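Local coordinates for C-type lectin domain family 4, member a4 (Mus musculus, PDB 3VYK), which is a dendritic-cell inhibitory receptor whose extracellular C-type lectin domain binds N-glycans carrying bisecting N-acetylglucosamine at a calcium site, at residues Ala59-Gly64 with Asn122-Val127. Residues are numbered along the deposited sequence; the frame is centred on the assembly and turned at random.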
loop_
_atom_site.group_PDB
_atom_site.type_symbol
_atom_site.label_atom_id
_atom_site.label_comp_id
_atom_site.label_asym_id
_atom_site.label_seq_id
_atom_site.Cartn_x
_atom_site.Cartn_y
_atom_site.Cartn_z
ATOM N N ALA A 59 -7.868 8.739 6.058
ATOM C CA ALA A 59 -8.084 7.737 5.013
ATOM C C ALA A 59 -7.190 6.508 5.151
ATOM O O ALA A 59 -6.124 6.561 5.760
ATOM C CB ALA A 59 -7.907 8.358 3.633
ATOM N N GLY A 60 -7.642 5.404 4.564
ATOM C CA GLY A 60 -6.845 4.173 4.471
ATOM C C GLY A 60 -6.434 3.905 3.041
ATOM O O GLY A 60 -7.185 4.181 2.100
ATOM N N TYR A 61 -5.239 3.341 2.864
ATOM C CA TYR A 61 -4.668 3.202 1.531
ATOM C C TYR A 61 -4.185 1.786 1.272
ATOM O O TYR A 61 -3.288 1.295 1.966
ATOM C CB TYR A 61 -3.494 4.184 1.353
ATOM C CG TYR A 61 -3.886 5.638 1.527
ATOM C CD1 TYR A 61 -4.129 6.434 0.418
ATOM C CD2 TYR A 61 -4.005 6.210 2.802
ATOM C CE1 TYR A 61 -4.497 7.771 0.564
ATOM C CE2 TYR A 61 -4.374 7.544 2.960
ATOM C CZ TYR A 61 -4.610 8.313 1.829
ATOM O OH TYR A 61 -4.973 9.643 1.948
ATOM N N PHE A 62 -4.761 1.131 0.267
ATOM C CA PHE A 62 -4.301 -0.193 -0.136
ATOM C C PHE A 62 -2.859 -0.138 -0.613
ATOM O O PHE A 62 -2.454 0.807 -1.321
ATOM C CB PHE A 62 -5.162 -0.765 -1.269
ATOM C CG PHE A 62 -6.421 -1.435 -0.805
ATOM C CD1 PHE A 62 -6.374 -2.498 0.099
ATOM C CD2 PHE A 62 -7.649 -1.036 -1.310
ATOM C CE1 PHE A 62 -7.534 -3.132 0.531
ATOM C CE2 PHE A 62 -8.811 -1.672 -0.891
ATOM C CZ PHE A 62 -8.757 -2.716 0.024
ATOM N N ILE A 63 -2.109 -1.164 -0.223
ATOM C CA ILE A 63 -0.765 -1.402 -0.761
ATOM C C ILE A 63 -0.741 -2.742 -1.477
ATOM O O ILE A 63 -1.728 -3.485 -1.438
ATOM C CB ILE A 63 0.314 -1.309 0.341
ATOM C CG1 ILE A 63 0.188 -2.461 1.348
ATOM C CG2 ILE A 63 0.237 0.054 1.013
ATOM C CD1 ILE A 63 1.280 -2.510 2.413
ATOM N N GLY A 64 0.366 -3.066 -2.132
ATOM C CA GLY A 64 0.448 -4.273 -2.948
ATOM C C GLY A 64 0.861 -5.536 -2.212
ATOM O O GLY A 64 1.642 -6.321 -2.744
ATOM N N ASN A 122 -8.917 4.133 -0.383
ATOM C CA ASN A 122 -7.957 4.808 -1.243
ATOM C C ASN A 122 -6.752 3.894 -1.464
ATOM O O ASN A 122 -6.741 2.763 -0.989
ATOM C CB ASN A 122 -7.600 6.145 -0.618
ATOM C CG ASN A 122 -8.818 7.040 -0.495
ATOM O OD1 ASN A 122 -9.336 7.533 -1.501
ATOM N ND2 ASN A 122 -9.331 7.177 0.715
ATOM N N SER A 123 -5.760 4.348 -2.216
ATOM C CA SER A 123 -4.633 3.475 -2.541
ATOM C C SER A 123 -3.438 4.309 -2.962
ATOM O O SER A 123 -3.559 5.524 -3.158
ATOM C CB SER A 123 -5.018 2.463 -3.635
ATOM O OG SER A 123 -5.475 3.104 -4.812
ATOM N N VAL A 124 -2.284 3.651 -3.063
ATOM C CA VAL A 124 -1.057 4.280 -3.567
ATOM C C VAL A 124 -0.499 3.454 -4.724
ATOM O O VAL A 124 -0.291 2.245 -4.579
ATOM C CB VAL A 124 0.014 4.401 -2.458
ATOM C CG1 VAL A 124 1.269 5.082 -3.006
ATOM C CG2 VAL A 124 -0.521 5.188 -1.268
ATOM N N CYS A 125 -0.282 4.098 -5.872
ATOM C CA CYS A 125 0.314 3.453 -7.039
ATOM C C CYS A 125 1.771 3.830 -7.142
ATOM O O CYS A 125 2.192 4.883 -6.660
ATOM C CB CYS A 125 -0.365 3.877 -8.344
ATOM S SG CYS A 125 -2.146 3.610 -8.427
ATOM N N GLN A 126 2.526 2.959 -7.794
ATOM C CA GLN A 126 3.958 3.130 -7.920
ATOM C C GLN A 126 4.429 2.661 -9.285
ATOM O O GLN A 126 3.956 1.652 -9.798
ATOM C CB GLN A 126 4.634 2.344 -6.810
ATOM C CG GLN A 126 6.132 2.203 -6.934
ATOM C CD GLN A 126 6.666 1.254 -5.901
ATOM O OE1 GLN A 126 6.072 0.222 -5.644
ATOM N NE2 GLN A 126 7.795 1.606 -5.294
ATOM N N VAL A 127 5.367 3.405 -9.869
ATOM C CA VAL A 127 5.986 3.009 -11.128
ATOM C C VAL A 127 7.449 3.446 -11.118
ATOM O O VAL A 127 7.786 4.450 -10.501
ATOM C CB VAL A 127 5.222 3.602 -12.343
ATOM C CG1 VAL A 127 5.281 5.127 -12.359
ATOM C CG2 VAL A 127 5.737 3.012 -13.654
#
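Phe62 and Asn122 show how two parallel strands, far apart in sequence, are joined in a lectin core: the amide N of Phe62 gives a hydrogen bond of 2.9 Å to Asn122 O, nearly straight at 165°, with the donor tilted 27° from the plane of that carbonyl. A weak bond from Val124 N to Phe62 O follows at 3.3 Å, so the backbone of Phe62 is paired firmly through its N and only weakly through its O. Asn122 O also receives a CA-H...O contact from Tyr61 CA.

Side chains pack on both faces. With CG anti to its carbonyl carbon (chi1 -60°), the Tyr61 ring is brought obliquely beside Asn122, CD1 lying 3.6 Å from Asn122 CB. Ser123 O sits at the edge of this ring, in its plane, while Val124 CG2 reaches Tyr61 CB at 4.1 Å. On the other face the CB atoms of Phe62 and Ser123 meet at 4.0 Å.

Neighbouring strands and a disulfide complete the setting. Tyr61 and Ile63 bond to strand 100-106 through their backbones, Ser123 to strand 13-19, and Cys125 is disulfide-linked to Cys32. This buried parallel pairing of strand 61-67 with C-terminal strand 121-128 belongs to the mixed sheet of the C-type lectin fold, linking strand 13-19 to strand 100-106, whose partner 109-115 carries calcium ligands Asn113 and Asp114.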